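Local coordinates for periplasmic binding protein (PDB 4RY8) that binds 5-methylthioribose as the solute-binding component of a sugar transporter, probably delivering it for uptake, at residues Gly36-Ala41 with Leu48-Ala53. Numbering follows the deposited sequence.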
ATOM      1  N   GLY C  36      -3.073  -3.361 -26.707  1.00 26.78           N
ATOM      2  CA  GLY C  36      -2.053  -2.403 -26.366  1.00 25.83           C
ATOM      3  C   GLY C  36      -0.664  -2.767 -26.876  1.00 29.24           C
ATOM      4  O   GLY C  36       0.026  -1.941 -27.446  1.00 26.18           O
ATOM      5  N   ALA C  37      -0.247  -4.015 -26.686  1.00 25.77           N
ATOM      6  CA  ALA C  37       1.033  -4.470 -27.175  1.00 25.84           C
ATOM      7  C   ALA C  37       1.074  -4.263 -28.685  1.00 31.99           C
ATOM      8  O   ALA C  37       2.023  -3.710 -29.214  1.00 29.67           O
ATOM      9  CB  ALA C  37       1.256  -5.962 -26.784  1.00 26.80           C
ATOM     10  N   GLN C  38       0.031  -4.678 -29.380  1.00 31.93           N
ATOM     11  CA  GLN C  38      -0.012  -4.522 -30.847  1.00 33.40           C
ATOM     12  C   GLN C  38       0.052  -3.083 -31.299  1.00 38.13           C
ATOM     13  O   GLN C  38       0.743  -2.783 -32.275  1.00 46.11           O
ATOM     14  CB  GLN C  38      -1.253  -5.188 -31.429  1.00 33.99           C
ATOM     15  CG  GLN C  38      -1.244  -6.693 -31.230  1.00 30.92           C
ATOM     16  CD  GLN C  38      -2.625  -7.300 -31.278  1.00 40.30           C
ATOM     17  OE1 GLN C  38      -3.629  -6.610 -31.103  1.00 51.06           O
ATOM     18  NE2 GLN C  38      -2.686  -8.600 -31.516  1.00 42.00           N
ATOM     19  N   SER C  39      -0.639  -2.181 -30.597  1.00 32.99           N
ATOM     20  CA  SER C  39      -0.549  -0.776 -30.975  1.00 48.22           C
ATOM     21  C   SER C  39       0.848  -0.215 -30.702  1.00 52.63           C
ATOM     22  O   SER C  39       1.277   0.647 -31.454  1.00 41.00           O
ATOM     23  CB  SER C  39      -1.624   0.099 -30.317  1.00 35.26           C
ATOM     24  OG  SER C  39      -1.455   0.196 -28.912  1.00 33.54           O
ATOM     25  N   MET C  40       1.559  -0.680 -29.656  1.00 31.03           N
ATOM     26  CA  MET C  40       2.921  -0.176 -29.409  1.00 33.27           C
ATOM     27  C   MET C  40       3.866  -0.712 -30.479  1.00 36.95           C
ATOM     28  O   MET C  40       4.697   0.031 -30.990  1.00 32.69           O
ATOM     29  CB  MET C  40       3.471  -0.500 -28.004  1.00 32.22           C
ATOM     30  CG  MET C  40       4.707   0.300 -27.593  1.00 31.04           C
ATOM     31  SD  MET C  40       4.405   2.022 -27.078  1.00 30.34           S
ATOM     32  CE  MET C  40       4.808   2.985 -28.522  1.00 47.66           C
ATOM     33  N   ALA C  41       3.751  -1.998 -30.811  1.00 35.58           N
ATOM     34  CA  ALA C  41       4.608  -2.568 -31.862  1.00 33.19           C
ATOM     35  C   ALA C  41       4.367  -1.822 -33.169  1.00 35.92           C
ATOM     36  O   ALA C  41       5.310  -1.483 -33.874  1.00 39.61           O
ATOM     37  CB  ALA C  41       4.350  -4.055 -32.029  1.00 34.80           C
ATOM     38  N   LEU C  48       5.945  -7.916 -33.903  1.00 37.10           N
ATOM     39  CA  LEU C  48       5.521  -8.579 -32.687  1.00 33.00           C
ATOM     40  C   LEU C  48       4.965  -9.943 -33.032  1.00 38.01           C
ATOM     41  O   LEU C  48       4.042 -10.057 -33.830  1.00 34.96           O
ATOM     42  CB  LEU C  48       4.455  -7.751 -31.955  1.00 33.51           C
ATOM     43  CG  LEU C  48       3.792  -8.320 -30.693  1.00 41.60           C
ATOM     44  CD1 LEU C  48       4.827  -8.619 -29.612  1.00 46.35           C
ATOM     45  CD2 LEU C  48       2.726  -7.354 -30.187  1.00 53.59           C
ATOM     46  N   LEU C  49       5.543 -10.975 -32.422  1.00 34.08           N
ATOM     47  CA  LEU C  49       5.058 -12.346 -32.522  1.00 32.32           C
ATOM     48  C   LEU C  49       4.380 -12.680 -31.196  1.00 39.07           C
ATOM     49  O   LEU C  49       4.786 -12.180 -30.145  1.00 34.49           O
ATOM     50  CB  LEU C  49       6.229 -13.323 -32.772  1.00 34.13           C
ATOM     51  CG  LEU C  49       7.153 -13.037 -33.958  1.00 40.71           C
ATOM     52  CD1 LEU C  49       8.339 -13.985 -33.981  1.00 60.86           C
ATOM     53  CD2 LEU C  49       6.380 -13.130 -35.262  1.00 44.16           C
ATOM     54  N   GLU C  50       3.371 -13.547 -31.251  1.00 38.72           N
ATOM     55  CA  GLU C  50       2.483 -13.813 -30.129  1.00 36.32           C
ATOM     56  C   GLU C  50       2.305 -15.329 -30.021  1.00 40.22           C
ATOM     57  O   GLU C  50       2.136 -16.022 -31.023  1.00 38.02           O
ATOM     58  CB  GLU C  50       1.119 -13.136 -30.374  1.00 40.30           C
ATOM     59  CG  GLU C  50       1.184 -11.898 -31.270  1.00 88.22           C
ATOM     60  CD  GLU C  50      -0.159 -11.215 -31.514  1.00122.14           C
ATOM     61  OE1 GLU C  50      -1.219 -11.890 -31.437  1.00 56.85           O
ATOM     62  OE2 GLU C  50      -0.144  -9.987 -31.803  1.00 45.97           O
ATOM     63  N   ALA C  51       2.356 -15.852 -28.812  1.00 31.87           N
ATOM     64  CA  ALA C  51       2.049 -17.270 -28.590  1.00 32.08           C
ATOM     65  C   ALA C  51       1.371 -17.336 -27.234  1.00 46.20           C
ATOM     66  O   ALA C  51       1.761 -16.626 -26.313  1.00 34.39           O
ATOM     67  CB  ALA C  51       3.317 -18.089 -28.605  1.00 33.24           C
ATOM     68  N   THR C  52       0.322 -18.130 -27.102  1.00 30.01           N
ATOM     69  CA  THR C  52      -0.409 -18.157 -25.847  1.00 32.27           C
ATOM     70  C   THR C  52      -0.583 -19.603 -25.523  1.00 24.86           C
ATOM     71  O   THR C  52      -1.013 -20.377 -26.371  1.00 28.47           O
ATOM     72  CB  THR C  52      -1.767 -17.415 -25.958  1.00 34.80           C
ATOM     73  OG1 THR C  52      -1.551 -16.058 -26.396  1.00 35.03           O
ATOM     74  CG2 THR C  52      -2.534 -17.422 -24.664  1.00 27.64           C
ATOM     75  N   ALA C  53      -0.245 -19.977 -24.309  1.00 25.18           N
ATOM     76  CA  ALA C  53      -0.287 -21.380 -23.904  1.00 26.40           C
ATOM     77  C   ALA C  53      -1.602 -21.902 -23.285  1.00 29.24           C
ATOM     78  O   ALA C  53      -1.770 -23.123 -23.105  1.00 34.17           O
ATOM     79  CB  ALA C  53       0.888 -21.691 -22.989  1.00 31.11           C
TER
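Within the beta-alpha-beta unit formed by strand 17-22, helix 28-44 and strand 47-52, Ala-37, Gln-38 and Ala-41 of the helix meet Leu-48 and Glu-50 of the strand that follows it. The unit belongs to the parallel sheet of one lobe of this periplasmic binding protein, and 47-52 is the outermost strand of that sheet within the chain. The short segments run nearly antiparallel, at 160°, as expected where a helix turns back into the next strand of a Rossmann-like layer.

Leu-48 points at the helix and makes the apolar half of the contact. Its CB lies 3.7 Å from Ala-41 CB, close to the turn joining the two elements. With CG swung anti to the backbone N (chi1 176°), the CD2 branch reaches one helical turn back, to 4.0 Å from Ala-37 CB and 3.8 Å from Ala-37 C. The small alanines thus let the leucine lie close against the helix backbone. Ala-37 also touches Val-263 of helix 255-270, which packs beside this helix. On the other face of the strand, Leu-49 and Ala-51 touch Phe-67 of helix 57-69, so the sheet edge is sandwiched between helices.

Toward the more exposed margin the contact becomes polar. The Gln-38 side chain, extended beyond CG, passes Leu-48 CD2 with its CG at 4.2 Å and crosses the side chain of Glu-50 at about a right angle. The amide and carboxylate planes are 24° apart and are joined by a nearly straight hydrogen bond of 2.9 Å from Gln-38 NE2 to Glu-50 OE2, with the acceptor lying in the amide plane and NE2 meeting OE2 on its syn side, somewhat out of the carboxylate plane.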